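Rhino (Drosophila simulans, PDB 5XYW) is an HP1-family chromatin protein whose chromo shadow domain probably mediates dimerization and partner binding in germline piRNA-cluster control. Local coordinates at residues L16-H21 with F31-G36. Residues are numbered along the deposited sequence; the frame is centred on the assembly and turned at random.
Sequences LDKVLH and FVTWKG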
ATOM      1  N   LEU A  16       8.731  16.152   1.810  1.00 93.10           N
ATOM      2  CA  LEU A  16       7.512  15.683   1.146  1.00 89.97           C
ATOM      3  C   LEU A  16       6.638  16.852   0.667  1.00 91.80           C
ATOM      4  O   LEU A  16       6.349  17.781   1.440  1.00 98.50           O
ATOM      5  CB  LEU A  16       6.704  14.784   2.091  1.00 84.42           C
ATOM      6  CG  LEU A  16       5.476  14.064   1.508  1.00 83.39           C
ATOM      7  CD1 LEU A  16       5.859  13.253   0.262  1.00 79.42           C
ATOM      8  CD2 LEU A  16       4.799  13.165   2.544  1.00 69.84           C
ATOM      9  N   ASP A  17       6.236  16.828  -0.604  1.00 80.61           N
ATOM     10  CA  ASP A  17       5.239  17.780  -1.054  1.00 74.61           C
ATOM     11  C   ASP A  17       3.858  17.136  -0.975  1.00 81.53           C
ATOM     12  O   ASP A  17       3.111  17.365  -0.024  1.00 80.00           O
ATOM     13  CB  ASP A  17       5.539  18.263  -2.460  1.00 89.38           C
ATOM     14  CG  ASP A  17       4.575  19.330  -2.919  1.00106.09           C
ATOM     15  OD1 ASP A  17       3.965  19.981  -2.050  1.00119.81           O
ATOM     16  OD2 ASP A  17       4.424  19.526  -4.143  1.00107.62           O
ATOM     17  N   LYS A  18       3.515  16.303  -1.951  1.00 86.36           N
ATOM     18  CA  LYS A  18       2.232  15.610  -1.875  1.00 80.12           C
ATOM     19  C   LYS A  18       2.341  14.087  -1.827  1.00 75.31           C
ATOM     20  O   LYS A  18       3.411  13.500  -2.025  1.00 77.46           O
ATOM     21  CB  LYS A  18       1.352  16.020  -3.052  1.00 80.92           C
ATOM     22  CG  LYS A  18       1.165  17.516  -3.162  1.00 92.48           C
ATOM     23  CD  LYS A  18       0.216  17.878  -4.290  1.00102.99           C
ATOM     24  CE  LYS A  18      -0.092  19.370  -4.306  1.00108.17           C
ATOM     25  NZ  LYS A  18      -1.101  19.696  -5.349  1.00111.18           N
ATOM     26  N   VAL A  19       1.214  13.464  -1.508  1.00 70.92           N
ATOM     27  CA  VAL A  19       1.013  12.050  -1.748  1.00 67.04           C
ATOM     28  C   VAL A  19      -0.042  11.961  -2.809  1.00 64.95           C
ATOM     29  O   VAL A  19      -1.212  12.186  -2.537  1.00 63.59           O
ATOM     30  CB  VAL A  19       0.544  11.277  -0.513  1.00 64.14           C
ATOM     31  CG1 VAL A  19       0.366   9.805  -0.875  1.00 54.85           C
ATOM     32  CG2 VAL A  19       1.522  11.440   0.621  1.00 63.32           C
ATOM     33  N   LEU A  20       0.376  11.637  -4.021  1.00 71.74           N
ATOM     34  CA  LEU A  20      -0.520  11.651  -5.169  1.00 67.23           C
ATOM     35  C   LEU A  20      -1.391  10.415  -5.269  1.00 62.37           C
ATOM     36  O   LEU A  20      -2.572  10.516  -5.596  1.00 67.94           O
ATOM     37  CB  LEU A  20       0.283  11.809  -6.461  1.00 72.22           C
ATOM     38  CG  LEU A  20       1.120  13.089  -6.504  1.00 84.76           C
ATOM     39  CD1 LEU A  20       1.688  13.334  -7.899  1.00 90.30           C
ATOM     40  CD2 LEU A  20       0.286  14.277  -6.032  1.00 87.05           C
ATOM     41  N   HIS A  21      -0.826   9.248  -4.993  1.00 58.58           N
ATOM     42  CA  HIS A  21      -1.560   8.030  -5.346  1.00 60.16           C
ATOM     43  C   HIS A  21      -0.973   6.861  -4.584  1.00 59.20           C
ATOM     44  O   HIS A  21       0.065   7.000  -3.957  1.00 68.90           O
ATOM     45  CB  HIS A  21      -1.500   7.837  -6.880  1.00 68.36           C
ATOM     46  CG  HIS A  21      -2.111   6.567  -7.399  1.00 71.27           C
ATOM     47  ND1 HIS A  21      -3.347   6.101  -6.995  1.00 70.68           N
ATOM     48  CD2 HIS A  21      -1.665   5.685  -8.326  1.00 62.97           C
ATOM     49  CE1 HIS A  21      -3.623   4.977  -7.633  1.00 56.28           C
ATOM     50  NE2 HIS A  21      -2.617   4.703  -8.447  1.00 60.97           N
ATOM     51  N   PHE A  31       2.893   7.015  -4.259  1.00 60.18           N
ATOM     52  CA  PHE A  31       3.425   7.833  -5.308  1.00 67.30           C
ATOM     53  C   PHE A  31       3.318   9.288  -4.889  1.00 68.69           C
ATOM     54  O   PHE A  31       2.212   9.872  -4.833  1.00 73.73           O
ATOM     55  CB  PHE A  31       2.691   7.512  -6.599  1.00 68.86           C
ATOM     56  CG  PHE A  31       2.685   6.044  -6.896  1.00 67.49           C
ATOM     57  CD1 PHE A  31       3.839   5.416  -7.381  1.00 65.26           C
ATOM     58  CD2 PHE A  31       1.565   5.271  -6.625  1.00 68.23           C
ATOM     59  CE1 PHE A  31       3.863   4.049  -7.633  1.00 57.01           C
ATOM     60  CE2 PHE A  31       1.581   3.894  -6.882  1.00 75.01           C
ATOM     61  CZ  PHE A  31       2.739   3.285  -7.388  1.00 59.96           C
ATOM     62  N   VAL A  32       4.492   9.824  -4.560  1.00 65.01           N
ATOM     63  CA  VAL A  32       4.649  11.126  -3.945  1.00 67.27           C
ATOM     64  C   VAL A  32       5.513  12.082  -4.758  1.00 74.35           C
ATOM     65  O   VAL A  32       6.434  11.669  -5.460  1.00 80.47           O
ATOM     66  CB  VAL A  32       5.298  11.011  -2.552  1.00 65.20           C
ATOM     67  CG1 VAL A  32       4.494  10.101  -1.638  1.00 59.60           C
ATOM     68  CG2 VAL A  32       6.722  10.533  -2.679  1.00 58.60           C
ATOM     69  N   THR A  33       5.217  13.375  -4.637  1.00 81.41           N
ATOM     70  CA  THR A  33       6.110  14.406  -5.155  1.00 79.07           C
ATOM     71  C   THR A  33       6.894  15.024  -4.014  1.00 80.25           C
ATOM     72  O   THR A  33       6.499  14.909  -2.845  1.00 77.58           O
ATOM     73  CB  THR A  33       5.358  15.506  -5.909  1.00 74.39           C
ATOM     74  OG1 THR A  33       4.403  16.131  -5.035  1.00 84.64           O
ATOM     75  CG2 THR A  33       4.657  14.920  -7.104  1.00 73.04           C
ATOM     76  N   TRP A  34       8.009  15.667  -4.360  1.00 87.95           N
ATOM     77  CA  TRP A  34       8.831  16.385  -3.386  1.00 97.32           C
ATOM     78  C   TRP A  34       8.856  17.889  -3.691  1.00 94.57           C
ATOM     79  O   TRP A  34       8.537  18.306  -4.808  1.00 90.06           O
ATOM     80  CB  TRP A  34      10.249  15.806  -3.369  1.00 98.97           C
ATOM     81  CG  TRP A  34      10.261  14.320  -3.176  1.00 94.08           C
ATOM     82  CD1 TRP A  34      10.341  13.369  -4.145  1.00 90.16           C
ATOM     83  CD2 TRP A  34      10.174  13.616  -1.930  1.00 93.11           C
ATOM     84  NE1 TRP A  34      10.313  12.119  -3.584  1.00 84.57           N
ATOM     85  CE2 TRP A  34      10.208  12.244  -2.226  1.00 90.40           C
ATOM     86  CE3 TRP A  34      10.068  14.021  -0.594  1.00 93.47           C
ATOM     87  CZ2 TRP A  34      10.136  11.268  -1.236  1.00 93.63           C
ATOM     88  CZ3 TRP A  34      10.004  13.048   0.388  1.00 94.10           C
ATOM     89  CH2 TRP A  34      10.037  11.689   0.062  1.00 96.13           C
ATOM     90  N   LYS A  35       9.232  18.697  -2.701  1.00101.92           N
ATOM     91  CA  LYS A  35       9.171  20.162  -2.833  1.00 99.05           C
ATOM     92  C   LYS A  35      10.269  20.736  -3.717  1.00 97.42           C
ATOM     93  O   LYS A  35      11.455  20.717  -3.360  1.00 83.94           O
ATOM     94  CB  LYS A  35       9.222  20.828  -1.464  1.00 96.69           C
ATOM     95  CG  LYS A  35       7.844  21.084  -0.868  1.00100.81           C
ATOM     96  CD  LYS A  35       7.916  21.532   0.595  1.00100.10           C
ATOM     97  CE  LYS A  35       6.537  21.588   1.226  1.00 92.02           C
ATOM     98  NZ  LYS A  35       6.645  21.489   2.703  1.00 96.01           N
ATOM     99  N   GLY A  36       9.845  21.246  -4.872  1.00105.39           N
ATOM    100  CA  GLY A  36      10.737  21.799  -5.874  1.00105.25           C
ATOM    101  C   GLY A  36      11.026  20.889  -7.052  1.00110.01           C
ATOM    102  O   GLY A  36      11.624  21.341  -8.028  1.00111.89           O
TER
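D17 and K18 both face T33, and L20 and H21 both face F31, so the antiparallel hairpin of this chromo shadow domain carries two classic beta bulges within six residues. Each illustrates how one carbonyl can serve two successive amides. At the second, F31 O accepts L20 N at 2.7 Å and H21 N at 3.1 Å, both in its carbonyl plane. F31 N returns a nearly straight bond (173°) to H21 O. At the first, T33 O takes D17 N and, weakly, K18 N, and T33 N donates to K18 O.

The side chain of T33 joins this polar pattern. With chi1 at 59°, T33 OG1 sits between its own N and carbonyl carbon and accepts K18 N at 3.2 Å; T33 CG2 meets L20 CD1 at 3.5 Å. A valine here would probably leave K18 N with little more than its weak bond to T33 O, loosening the bulge.

Apolar packing gathers on the face that carries V19 and V32, where helix 53-61 reaches V19. V19 CG2 lies 4.0 Å from V32 CG1, and L16, its CG anti to the backbone N (chi1 -173°), joins them by sending CD1 across V32 at about a right angle. The same methyl and V32 CG2 lie over one face of the W34 indole, offset toward its rim.

Aromatic contact closes the opposite end: H21 and F31 point the same way, both rings meeting an aromatic side chain on the chain of a different protein, their own near-parallel rings slid so far that overlap is slight, H21 CD2 touching F31 CD2 at 3.7 Å.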